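Local coordinates for protein Rv1364c/MT1410 (Mycobacterium tuberculosis, PDB 3KE6) that probably acts in sigma-factor regulation, joining a manganese-binding PP2C-type phosphatase domain to an RsbW-like serine kinase domain of the histidine kinase-like ATPase family, at residues A[38-43]-A[250-255]; A[177-182]-A[254-259]; A[323-328]-A[335-340]; A[365-370]-A[380-385]. One frame throughout, in Å; residues are numbered along the deposited sequence.

Contact 1 of 4, residues A[38-43]-A[250-255]; sequences IAAEYL and TLLAMQ
I38 keeps CG1 beside its backbone N (chi1 -41°), which leaves CG2 anti to that N. L252 puts CG in the anti position too (chi1 171°), and the two side chains lie next to each other, pointing the same way. I38 CG2 is 4.0 Å from L252 CD1. The contact is an antiparallel strand pair in the beta sandwich of a PP2C-type phosphatase domain. The backbones bond at two reciprocal pairs, A39 with A253 and E41 with L251. A39 N reaches A253 O at 2.8 Å, and A253 N returns the bond to A39 O. L252 CD1 also rests on A40 CB at 3.8 Å. This face, with I38, A40, L252 and M254, looks into the sandwich, where I38, L252 and M254 meet L65, L67 and V69 of strand 64-71. The other face carries A39, E41, L251 and A253, and helix 227-241 covers part of it. T250 comes within about 8 Å of a bound manganese ion, measured from its side chain, and its OG1 is hydrogen-bonded to D54 OD2. One water joins the strand ends, donating to L43 O at 2.8 Å and to T250 OG1 at 3.3 Å.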
loop_
_atom_site.group_PDB
_atom_site.type_symbol
_atom_site.label_atom_id
_atom_site.label_comp_id
_atom_site.label_asym_id
_atom_site.label_seq_id
_atom_site.Cartn_x
_atom_site.Cartn_y
_atom_site.Cartn_z
ATOM N N ILE A 38 1.241 -3.553 3.707
ATOM C CA ILE A 38 -0.037 -3.614 3.058
ATOM C C ILE A 38 0.006 -4.667 1.939
ATOM O O ILE A 38 0.958 -4.731 1.166
ATOM C CB ILE A 38 -0.380 -2.246 2.441
ATOM C CG1 ILE A 38 0.026 -1.106 3.382
ATOM C CG2 ILE A 38 -1.874 -2.159 2.117
ATOM C CD1 ILE A 38 -0.013 0.240 2.733
ATOM N N ALA A 39 -1.063 -5.458 1.849
ATOM C CA ALA A 39 -1.253 -6.436 0.789
ATOM C C ALA A 39 -2.673 -6.334 0.252
ATOM O O ALA A 39 -3.611 -6.002 0.991
ATOM C CB ALA A 39 -1.007 -7.848 1.327
ATOM N N ALA A 40 -2.826 -6.672 -1.023
ATOM C CA ALA A 40 -4.114 -6.612 -1.693
ATOM C C ALA A 40 -4.278 -7.766 -2.673
ATOM O O ALA A 40 -3.393 -8.044 -3.478
ATOM C CB ALA A 40 -4.272 -5.295 -2.421
ATOM N N GLU A 41 -5.442 -8.403 -2.614
ATOM C CA GLU A 41 -5.794 -9.504 -3.489
ATOM C C GLU A 41 -7.248 -9.366 -3.941
ATOM O O GLU A 41 -8.102 -8.934 -3.163
ATOM C CB GLU A 41 -5.612 -10.806 -2.738
ATOM C CG GLU A 41 -5.569 -12.022 -3.629
ATOM C CD GLU A 41 -4.731 -13.147 -3.038
ATOM O OE1 GLU A 41 -3.573 -12.884 -2.626
ATOM O OE2 GLU A 41 -5.232 -14.293 -3.012
ATOM N N TYR A 42 -7.533 -9.725 -5.190
ATOM C CA TYR A 42 -8.883 -9.601 -5.695
ATOM C C TYR A 42 -9.223 -10.543 -6.844
ATOM O O TYR A 42 -8.352 -11.001 -7.577
ATOM C CB TYR A 42 -9.150 -8.165 -6.113
ATOM C CG TYR A 42 -8.379 -7.694 -7.325
ATOM C CD1 TYR A 42 -7.019 -7.408 -7.247
ATOM C CD2 TYR A 42 -9.010 -7.512 -8.546
ATOM C CE1 TYR A 42 -6.310 -6.973 -8.361
ATOM C CE2 TYR A 42 -8.304 -7.067 -9.662
ATOM C CZ TYR A 42 -6.959 -6.801 -9.560
ATOM O OH TYR A 42 -6.260 -6.369 -10.666
ATOM N N LEU A 43 -10.521 -10.828 -6.962
ATOM C CA LEU A 43 -11.077 -11.637 -8.028
ATOM C C LEU A 43 -12.248 -10.871 -8.631
ATOM O O LEU A 43 -12.913 -10.078 -7.947
ATOM C CB LEU A 43 -11.573 -12.961 -7.480
ATOM C CG LEU A 43 -10.541 -13.831 -6.768
ATOM C CD1 LEU A 43 -10.263 -13.313 -5.368
ATOM C CD2 LEU A 43 -11.011 -15.275 -6.725
ATOM N N THR A 250 -12.604 -8.761 -2.978
ATOM C CA THR A 250 -11.518 -7.841 -2.778
ATOM C C THR A 250 -11.154 -7.923 -1.334
ATOM O O THR A 250 -12.026 -7.833 -0.472
ATOM C CB THR A 250 -11.930 -6.389 -3.121
ATOM O OG1 THR A 250 -12.615 -6.368 -4.382
ATOM C CG2 THR A 250 -10.702 -5.484 -3.190
ATOM N N LEU A 251 -9.870 -8.138 -1.075
ATOM C CA LEU A 251 -9.348 -8.182 0.283
ATOM C C LEU A 251 -8.111 -7.280 0.351
ATOM O O LEU A 251 -7.208 -7.367 -0.479
ATOM C CB LEU A 251 -9.035 -9.619 0.678
ATOM C CG LEU A 251 -8.320 -9.842 2.005
ATOM C CD1 LEU A 251 -9.106 -9.278 3.172
ATOM C CD2 LEU A 251 -8.082 -11.321 2.172
ATOM N N LEU A 252 -8.116 -6.368 1.312
ATOM C CA LEU A 252 -7.062 -5.378 1.434
ATOM C C LEU A 252 -6.637 -5.389 2.872
ATOM O O LEU A 252 -7.426 -5.039 3.744
ATOM C CB LEU A 252 -7.573 -3.996 1.043
ATOM C CG LEU A 252 -6.606 -2.857 1.331
ATOM C CD1 LEU A 252 -5.380 -2.922 0.376
ATOM C CD2 LEU A 252 -7.351 -1.553 1.208
ATOM N N ALA A 253 -5.404 -5.821 3.123
ATOM C CA ALA A 253 -4.946 -6.084 4.483
ATOM C C ALA A 253 -3.763 -5.207 4.778
ATOM O O ALA A 253 -2.934 -4.950 3.899
ATOM C CB ALA A 253 -4.562 -7.524 4.634
ATOM N N MET A 254 -3.699 -4.733 6.014
ATOM C CA MET A 254 -2.541 -4.018 6.483
ATOM C C MET A 254 -2.211 -4.360 7.920
ATOM O O MET A 254 -3.096 -4.457 8.750
ATOM C CB MET A 254 -2.731 -2.519 6.272
ATOM C CG MET A 254 -3.364 -1.772 7.379
ATOM S SD MET A 254 -2.124 -1.197 8.554
ATOM C CE MET A 254 -3.196 -0.084 9.467
ATOM N N GLN A 255 -0.930 -4.576 8.198
ATOM C CA GLN A 255 -0.478 -4.820 9.552
ATOM C C GLN A 255 0.397 -3.662 9.943
ATOM O O GLN A 255 1.241 -3.217 9.165
ATOM C CB GLN A 255 0.310 -6.119 9.641
ATOM C CG GLN A 255 1.051 -6.288 10.952
ATOM C CD GLN A 255 1.789 -7.612 11.068
ATOM O OE1 GLN A 255 1.538 -8.392 11.980
ATOM N NE2 GLN A 255 2.721 -7.859 10.158
HETATM O O HOH W 1 -12.622 -7.276 -7.538
#

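Contact 2 of 4, residues A[177-182]-A[254-259]; sequences LNIGDA and MQRRAP
R256 runs its side chain along the 177-182 loop. Its chain is extended from CG to NE, with CG anti to the backbone N (chi1 -160°). CB passes N178 O at 3.4 Å, and the guanidinium arrives beside L177 O and I179. I179 CD1 sits over one face of the guanidinium, 3.9 Å above the plane and offset toward the rim. NH2 makes a weak bond to L177 O at 3.1 Å. NH1 is held by F129 O. The other branch of I179, CG2, lies beside the A258 backbone and meets A258 CB at 4.2 Å. Further in, L177 and M254 approach tip to tip, CD1 to CE, at 3.6 Å. L127 of strand 121-128 touches both.

Backbone bonds and the D181 carboxylate hold the loop beside the strand. G180 N donates to R256 O at 2.9 Å, coming from above the carbonyl plane. R256 N donates to D181 O, also at 2.9 Å and nearly straight. N178 N is bonded to D181 OD2, while D181 OD1 takes the N-H of A149, so both carboxylate oxygens are engaged. A182 then pairs with Q255, CB to CB 3.8 Å, where strand 182-186 begins. N178 to D181 form a type II beta turn with G180 at its third position (G180 phi 97°), here leading into an antiparallel strand pair of the PP2C-type fold.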
loop_
_atom_site.group_PDB
_atom_site.type_symbol
_atom_site.label_atom_id
_atom_site.label_comp_id
_atom_site.label_asym_id
_atom_site.label_seq_id
_atom_site.Cartn_x
_atom_site.Cartn_y
_atom_site.Cartn_z
ATOM N N LEU A 177 -4.494 0.232 17.014
ATOM C CA LEU A 177 -3.730 -0.927 16.563
ATOM C C LEU A 177 -2.308 -0.854 17.106
ATOM O O LEU A 177 -1.616 0.133 16.869
ATOM C CB LEU A 177 -3.640 -0.945 15.042
ATOM C CG LEU A 177 -4.892 -0.808 14.193
ATOM C CD1 LEU A 177 -4.481 -0.804 12.719
ATOM C CD2 LEU A 177 -5.850 -1.921 14.465
ATOM N N ASN A 178 -1.861 -1.893 17.802
ATOM C CA ASN A 178 -0.489 -1.934 18.321
ATOM C C ASN A 178 0.488 -2.421 17.259
ATOM O O ASN A 178 0.082 -2.666 16.126
ATOM C CB ASN A 178 -0.433 -2.803 19.563
ATOM C CG ASN A 178 -1.170 -2.180 20.714
ATOM O OD1 ASN A 178 -0.784 -1.114 21.193
ATOM N ND2 ASN A 178 -2.253 -2.817 21.151
ATOM N N ILE A 179 1.772 -2.533 17.580
ATOM C CA ILE A 179 2.697 -3.106 16.607
ATOM C C ILE A 179 2.364 -4.599 16.444
ATOM O O ILE A 179 2.255 -5.331 17.440
ATOM C CB ILE A 179 4.177 -2.939 17.003
ATOM C CG1 ILE A 179 4.518 -1.487 17.370
ATOM C CG2 ILE A 179 5.070 -3.400 15.866
ATOM C CD1 ILE A 179 4.339 -0.527 16.264
ATOM N N GLY A 180 2.172 -5.040 15.197
ATOM C CA GLY A 180 1.847 -6.443 14.896
ATOM C C GLY A 180 0.360 -6.689 14.704
ATOM O O GLY A 180 -0.052 -7.758 14.264
ATOM N N ASP A 181 -0.458 -5.701 15.048
ATOM C CA ASP A 181 -1.888 -5.805 14.842
ATOM C C ASP A 181 -2.172 -5.578 13.354
ATOM O O ASP A 181 -1.649 -4.656 12.771
ATOM C CB ASP A 181 -2.647 -4.756 15.688
ATOM C CG ASP A 181 -2.910 -5.202 17.126
ATOM O OD1 ASP A 181 -2.544 -6.335 17.515
ATOM O OD2 ASP A 181 -3.519 -4.400 17.874
ATOM N N ALA A 182 -3.021 -6.419 12.767
ATOM C CA ALA A 182 -3.461 -6.261 11.385
ATOM C C ALA A 182 -4.980 -6.015 11.279
ATOM O O ALA A 182 -5.754 -6.381 12.173
ATOM C CB ALA A 182 -3.062 -7.482 10.585
ATOM N N MET A 254 -3.699 -4.733 6.014
ATOM C CA MET A 254 -2.541 -4.018 6.483
ATOM C C MET A 254 -2.211 -4.360 7.920
ATOM O O MET A 254 -3.096 -4.457 8.750
ATOM C CB MET A 254 -2.731 -2.519 6.272
ATOM C CG MET A 254 -3.364 -1.772 7.379
ATOM S SD MET A 254 -2.124 -1.197 8.554
ATOM C CE MET A 254 -3.196 -0.084 9.467
ATOM N N GLN A 255 -0.930 -4.576 8.198
ATOM C CA GLN A 255 -0.478 -4.820 9.552
ATOM C C GLN A 255 0.397 -3.662 9.943
ATOM O O GLN A 255 1.241 -3.217 9.165
ATOM C CB GLN A 255 0.310 -6.119 9.641
ATOM C CG GLN A 255 1.051 -6.288 10.952
ATOM C CD GLN A 255 1.789 -7.612 11.068
ATOM O OE1 GLN A 255 1.538 -8.392 11.980
ATOM N NE2 GLN A 255 2.721 -7.859 10.158
ATOM N N ARG A 256 0.204 -3.180 11.160
ATOM C CA ARG A 256 1.071 -2.152 11.698
ATOM C C ARG A 256 2.401 -2.795 12.072
ATOM O O ARG A 256 2.429 -3.919 12.582
ATOM C CB ARG A 256 0.422 -1.482 12.911
ATOM C CG ARG A 256 1.009 -0.127 13.234
ATOM C CD ARG A 256 0.326 0.562 14.403
ATOM N NE ARG A 256 0.993 1.830 14.699
ATOM C CZ ARG A 256 1.374 2.271 15.903
ATOM N NH1 ARG A 256 1.974 3.456 15.982
ATOM N NH2 ARG A 256 1.143 1.579 17.025
ATOM N N ARG A 257 3.490 -2.077 11.817
ATOM C CA ARG A 257 4.844 -2.531 12.160
ATOM C C ARG A 257 5.657 -1.396 12.744
ATOM O O ARG A 257 5.349 -0.217 12.517
ATOM C CB ARG A 257 5.560 -3.010 10.905
ATOM C CG ARG A 257 5.490 -1.973 9.785
ATOM C CD ARG A 257 6.283 -2.379 8.606
ATOM N NE ARG A 257 7.704 -2.466 8.909
ATOM C CZ ARG A 257 8.574 -3.181 8.204
ATOM N NH1 ARG A 257 8.178 -3.877 7.142
ATOM N NH2 ARG A 257 9.846 -3.199 8.567
ATOM N N ALA A 258 6.702 -1.761 13.483
ATOM C CA ALA A 258 7.767 -0.815 13.856
ATOM C C ALA A 258 8.584 -0.413 12.606
ATOM O O ALA A 258 9.018 -1.270 11.841
ATOM C CB ALA A 258 8.670 -1.425 14.885
ATOM N N PRO A 259 8.810 0.886 12.410
ATOM C CA PRO A 259 9.615 1.333 11.253
ATOM C C PRO A 259 11.076 0.903 11.283
ATOM O O PRO A 259 11.741 0.957 12.317
ATOM C CB PRO A 259 9.513 2.860 11.318
ATOM C CG PRO A 259 9.228 3.161 12.751
ATOM C CD PRO A 259 8.344 2.026 13.218
#

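Contact 3 of 4, residues A[323-328]-A[335-340]; sequences VVAAAL and RASVID
A beta hairpin of the histidine kinase-like ATPase domain brings V323-L328 against R335-D340. The strands run antiparallel at 177°, with their axes 4.7 Å apart. Six backbone hydrogen bonds form three reciprocal pairs: V323 with I339, A325 with S337, and A327 with R335. V323 N to I339 O is 2.8 Å, and R335 N to A327 O is 3.0 Å.

The two faces differ. V324, A326, A336 and V338 make the buried one. A326 CB and A336 CB meet at 3.9 Å. V324 CG1 and V338 CG2 are a looser pair. Helix 292-312 packs on A336 and V338 through I302 and F305. Helix 273-288 packs on V324 and A326 through V277 and W284.

V323, A325, A327, R335, S337 and I339 make the more exposed face. S337 OG stands between its backbone N and carbonyl carbon (chi1 50°), which sets it 3.8 Å from A325 CB. From there OG shares a hydrogen bond with a water at 2.9 Å, and that water donates weakly to V323 O. A second water bridges at the other end. It accepts from R335 NE at 2.9 Å, in the guanidinium plane at the edge, and donates to A327 O. The salt bridge of R335 NH2 to D331 ties the same guanidinium to the hairpin loop. A sheet with helices packed on one face is typical of the alpha/beta sandwich of this ATPase family.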
loop_
_atom_site.group_PDB
_atom_site.type_symbol
_atom_site.label_atom_id
_atom_site.label_comp_id
_atom_site.label_asym_id
_atom_site.label_seq_id
_atom_site.Cartn_x
_atom_site.Cartn_y
_atom_site.Cartn_z
ATOM N N VAL A 323 29.437 9.479 1.667
ATOM C CA VAL A 323 28.350 9.414 2.621
ATOM C C VAL A 323 27.094 8.999 1.903
ATOM O O VAL A 323 26.727 9.591 0.888
ATOM C CB VAL A 323 28.137 10.760 3.329
ATOM C CG1 VAL A 323 27.162 10.602 4.484
ATOM C CG2 VAL A 323 29.482 11.326 3.822
ATOM N N VAL A 324 26.445 7.957 2.403
ATOM C CA VAL A 324 25.221 7.467 1.783
ATOM C C VAL A 324 24.144 7.466 2.825
ATOM O O VAL A 324 24.366 7.085 3.963
ATOM C CB VAL A 324 25.357 6.021 1.246
ATOM C CG1 VAL A 324 24.071 5.611 0.561
ATOM C CG2 VAL A 324 26.573 5.850 0.310
ATOM N N ALA A 325 22.972 7.909 2.426
ATOM C CA ALA A 325 21.835 8.036 3.321
ATOM C C ALA A 325 20.631 7.616 2.520
ATOM O O ALA A 325 20.550 7.904 1.326
ATOM C CB ALA A 325 21.695 9.468 3.791
ATOM N N ALA A 326 19.719 6.894 3.146
ATOM C CA ALA A 326 18.475 6.497 2.486
ATOM C C ALA A 326 17.423 6.291 3.564
ATOM O O ALA A 326 17.728 5.730 4.640
ATOM C CB ALA A 326 18.670 5.222 1.678
ATOM N N ALA A 327 16.207 6.773 3.295
ATOM C CA ALA A 327 15.108 6.675 4.235
ATOM C C ALA A 327 13.782 6.569 3.475
ATOM O O ALA A 327 13.639 7.155 2.366
ATOM C CB ALA A 327 15.103 7.879 5.129
ATOM N N LEU A 328 12.837 5.812 4.050
ATOM C CA LEU A 328 11.469 5.729 3.538
ATOM C C LEU A 328 10.580 6.638 4.379
ATOM O O LEU A 328 10.606 6.578 5.621
ATOM C CB LEU A 328 10.935 4.308 3.584
ATOM C CG LEU A 328 9.508 4.074 3.034
ATOM C CD1 LEU A 328 9.472 4.136 1.499
ATOM C CD2 LEU A 328 8.980 2.732 3.474
ATOM N N ARG A 335 14.072 8.210 -0.430
ATOM C CA ARG A 335 14.946 9.304 -0.821
ATOM C C ARG A 335 16.358 8.936 -0.390
ATOM O O ARG A 335 16.576 8.450 0.722
ATOM C CB ARG A 335 14.456 10.617 -0.204
ATOM C CG ARG A 335 13.439 11.281 -1.110
ATOM C CD ARG A 335 12.646 12.414 -0.450
ATOM N NE ARG A 335 11.606 11.793 0.325
ATOM C CZ ARG A 335 10.300 11.923 0.142
ATOM N NH1 ARG A 335 9.768 12.756 -0.745
ATOM N NH2 ARG A 335 9.519 11.235 0.938
ATOM N N ALA A 336 17.308 9.095 -1.297
ATOM C CA ALA A 336 18.658 8.699 -0.994
ATOM C C ALA A 336 19.621 9.733 -1.501
ATOM O O ALA A 336 19.320 10.445 -2.470
ATOM C CB ALA A 336 18.972 7.352 -1.627
ATOM N N SER A 337 20.787 9.800 -0.862
ATOM C CA SER A 337 21.823 10.689 -1.332
ATOM C C SER A 337 23.179 10.072 -1.165
ATOM O O SER A 337 23.447 9.373 -0.199
ATOM C CB SER A 337 21.797 12.034 -0.604
ATOM O OG SER A 337 21.763 11.875 0.797
ATOM N N VAL A 338 24.028 10.365 -2.134
ATOM C CA VAL A 338 25.383 9.934 -2.136
ATOM C C VAL A 338 26.188 11.211 -2.216
ATOM O O VAL A 338 26.151 11.896 -3.230
ATOM C CB VAL A 338 25.640 9.017 -3.320
ATOM C CG1 VAL A 338 27.122 8.612 -3.392
ATOM C CG2 VAL A 338 24.724 7.813 -3.213
ATOM N N ILE A 339 26.863 11.550 -1.116
ATOM C CA ILE A 339 27.642 12.787 -1.029
ATOM C C ILE A 339 29.112 12.426 -0.988
ATOM O O ILE A 339 29.518 11.592 -0.177
ATOM C CB ILE A 339 27.289 13.589 0.233
ATOM C CG1 ILE A 339 25.805 13.921 0.235
ATOM C CG2 ILE A 339 28.144 14.838 0.305
ATOM C CD1 ILE A 339 25.352 14.779 1.404
ATOM N N ASP A 340 29.906 13.031 -1.858
ATOM C CA ASP A 340 31.349 12.781 -1.847
ATOM C C ASP A 340 32.134 14.091 -1.885
ATOM O O ASP A 340 31.553 15.158 -1.993
ATOM C CB ASP A 340 31.760 11.838 -2.994
ATOM C CG ASP A 340 31.660 12.498 -4.392
ATOM O OD1 ASP A 340 32.603 13.232 -4.767
ATOM O OD2 ASP A 340 30.656 12.253 -5.122
HETATM O O HOH W 2 24.235 11.222 2.097
HETATM O O HOH W 3 12.223 9.972 2.526
#

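Contact 4 of 4, residues A[365-370]-A[380-385]; sequences VSEARI and TLTHRL
E367 and R369 pair with T382 and T380 as the hydrogen-bonded positions of two antiparallel strands, 174° apart in direction. T382 N donates to E367 O, and T380 N to R369 O, each at 2.8 Å. R369 N returns a bond to T380 O, whereas the return from E367 N to T382 O is weak.

E367 and T382 lie side by side on one face, with E367 CG 3.8 Å from T382 CB. R369 bends at chi3 (-78°), and its guanidinium swings back over this face. NH1 meets E367 OE1 in a salt bridge at 2.6 Å, on the anti lone pair and tilted from the guanidinium plane. A water sits among these groups. It is hydrogen-bonded to T380 OG1 and T382 OG1, and weakly accepts from R369 NH1. It thus links a charged pair on one strand to two threonine hydroxyls on the other.

Just before strand 367-373 begins, S366 takes over. Its OG accepts the N-H of R384 at 3.2 Å, almost straight at 170°. S366 N makes a weak bond to H383 ND1, and H383 NE2 is held by D294 of helix 292-312. A368 and L381 point to the opposite face. There helix 358-362 packs on A368, helix 292-312 covers L381, and strand 333-340 adjoins 380-385 on its other edge.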
loop_
_atom_site.group_PDB
_atom_site.type_symbol
_atom_site.label_atom_id
_atom_site.label_comp_id
_atom_site.label_asym_id
_atom_site.label_seq_id
_atom_site.Cartn_x
_atom_site.Cartn_y
_atom_site.Cartn_z
ATOM N N VAL A 365 14.711 5.404 -11.716
ATOM C CA VAL A 365 13.966 5.749 -10.534
ATOM C C VAL A 365 13.097 6.978 -10.784
ATOM O O VAL A 365 13.336 7.740 -11.718
ATOM C CB VAL A 365 14.960 5.949 -9.421
ATOM C CG1 VAL A 365 14.548 7.075 -8.487
ATOM C CG2 VAL A 365 15.156 4.617 -8.700
ATOM N N SER A 366 12.067 7.152 -9.977
ATOM C CA SER A 366 11.113 8.233 -10.208
ATOM C C SER A 366 11.803 9.576 -10.467
ATOM O O SER A 366 11.335 10.318 -11.321
ATOM C CB SER A 366 10.109 8.370 -9.039
ATOM O OG SER A 366 9.484 7.140 -8.745
ATOM N N GLU A 367 12.890 9.892 -9.738
ATOM C CA GLU A 367 13.594 11.193 -9.874
ATOM C C GLU A 367 15.033 11.151 -9.373
ATOM O O GLU A 367 15.317 10.602 -8.324
ATOM C CB GLU A 367 12.876 12.309 -9.095
ATOM C CG GLU A 367 11.483 11.929 -8.525
ATOM C CD GLU A 367 10.716 13.087 -7.888
ATOM O OE1 GLU A 367 11.339 14.128 -7.545
ATOM O OE2 GLU A 367 9.465 12.945 -7.752
ATOM N N ALA A 368 15.928 11.805 -10.099
ATOM C CA ALA A 368 17.330 11.872 -9.727
ATOM C C ALA A 368 17.875 13.275 -9.950
ATOM O O ALA A 368 17.382 14.005 -10.785
ATOM C CB ALA A 368 18.130 10.871 -10.516
ATOM N N ARG A 369 18.904 13.635 -9.191
ATOM C CA ARG A 369 19.505 14.960 -9.270
ATOM C C ARG A 369 20.976 14.897 -8.907
ATOM O O ARG A 369 21.375 14.051 -8.139
ATOM C CB ARG A 369 18.767 15.895 -8.325
ATOM C CG ARG A 369 17.620 16.582 -8.972
ATOM C CD ARG A 369 16.550 16.922 -7.991
ATOM N NE ARG A 369 15.758 15.739 -7.661
ATOM C CZ ARG A 369 14.482 15.763 -7.261
ATOM N NH1 ARG A 369 13.871 14.621 -6.999
ATOM N NH2 ARG A 369 13.803 16.911 -7.130
ATOM N N ILE A 370 21.779 15.764 -9.490
ATOM C CA ILE A 370 23.187 15.857 -9.156
ATOM C C ILE A 370 23.442 17.336 -8.854
ATOM O O ILE A 370 22.955 18.204 -9.575
ATOM C CB ILE A 370 24.132 15.362 -10.305
ATOM C CG1 ILE A 370 24.215 13.832 -10.449
ATOM C CG2 ILE A 370 25.563 15.688 -9.970
ATOM C CD1 ILE A 370 22.923 13.016 -10.369
ATOM N N THR A 380 21.310 12.527 -5.766
ATOM C CA THR A 380 20.132 12.137 -4.998
ATOM C C THR A 380 19.170 11.340 -5.842
ATOM O O THR A 380 19.187 11.421 -7.070
ATOM C CB THR A 380 19.361 13.353 -4.507
ATOM O OG1 THR A 380 18.891 14.097 -5.645
ATOM C CG2 THR A 380 20.251 14.250 -3.632
ATOM N N LEU A 381 18.315 10.584 -5.174
ATOM C CA LEU A 381 17.206 9.942 -5.856
ATOM C C LEU A 381 15.966 9.899 -5.018
ATOM O O LEU A 381 16.036 9.866 -3.806
ATOM C CB LEU A 381 17.584 8.552 -6.317
ATOM C CG LEU A 381 17.905 7.460 -5.319
ATOM C CD1 LEU A 381 16.640 7.018 -4.526
ATOM C CD2 LEU A 381 18.492 6.270 -6.088
ATOM N N THR A 382 14.826 9.990 -5.680
ATOM C CA THR A 382 13.547 9.764 -5.040
ATOM C C THR A 382 12.841 8.718 -5.882
ATOM O O THR A 382 12.641 8.926 -7.090
ATOM C CB THR A 382 12.707 11.007 -5.014
ATOM O OG1 THR A 382 13.473 12.091 -4.501
ATOM C CG2 THR A 382 11.514 10.808 -4.159
ATOM N N HIS A 383 12.492 7.602 -5.252
ATOM C CA HIS A 383 11.783 6.505 -5.923
ATOM C C HIS A 383 10.554 6.060 -5.130
ATOM O O HIS A 383 10.678 5.673 -3.968
ATOM C CB HIS A 383 12.724 5.330 -6.063
ATOM C CG HIS A 383 12.167 4.206 -6.858
ATOM N ND1 HIS A 383 12.223 4.177 -8.228
ATOM C CD2 HIS A 383 11.561 3.060 -6.481
ATOM C CE1 HIS A 383 11.672 3.060 -8.664
ATOM N NE2 HIS A 383 11.267 2.364 -7.622
ATOM N N ARG A 384 9.378 6.128 -5.752
ATOM C CA ARG A 384 8.145 5.629 -5.138
ATOM C C ARG A 384 8.149 4.110 -5.079
ATOM O O ARG A 384 8.392 3.489 -6.081
ATOM C CB ARG A 384 6.942 6.104 -5.952
ATOM C CG ARG A 384 5.554 5.719 -5.380
ATOM C CD ARG A 384 4.432 6.627 -5.908
ATOM N NE ARG A 384 4.060 7.651 -4.923
ATOM C CZ ARG A 384 4.092 8.972 -5.109
ATOM N NH1 ARG A 384 4.459 9.508 -6.266
ATOM N NH2 ARG A 384 3.732 9.779 -4.122
ATOM N N LEU A 385 7.927 3.519 -3.908
ATOM C CA LEU A 385 7.834 2.059 -3.777
ATOM C C LEU A 385 6.400 1.568 -4.102
ATOM O O LEU A 385 5.422 2.245 -3.834
ATOM C CB LEU A 385 8.255 1.605 -2.367
ATOM C CG LEU A 385 9.713 1.884 -1.936
ATOM C CD1 LEU A 385 10.089 1.216 -0.591
ATOM C CD2 LEU A 385 10.709 1.429 -2.996
HETATM O O HOH W 4 15.827 13.218 -6.136
#

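How the contacts relate
Contacts 1 and 2 lie in the phosphatase part, with centres 15 Å apart, and share M254 and Q255 on strand 249-256. Contacts 3 and 4 follow later in the chain, in the ATPase part. Their centres are 11 Å apart, and they touch where A336 O meets L381 N at 2.9 Å, probably a hydrogen bond. The two pairs stand apart: contact 1 is about 32 Å from contact 3 and 27 Å from contact 4, centre to centre. All four nevertheless reach one mixed sheet. The long strand 376-391, interrupted by a bulge or short loop, joins them, pairing with 333-340 and 367-373 and also with 36-43, so it physically couples the two domains.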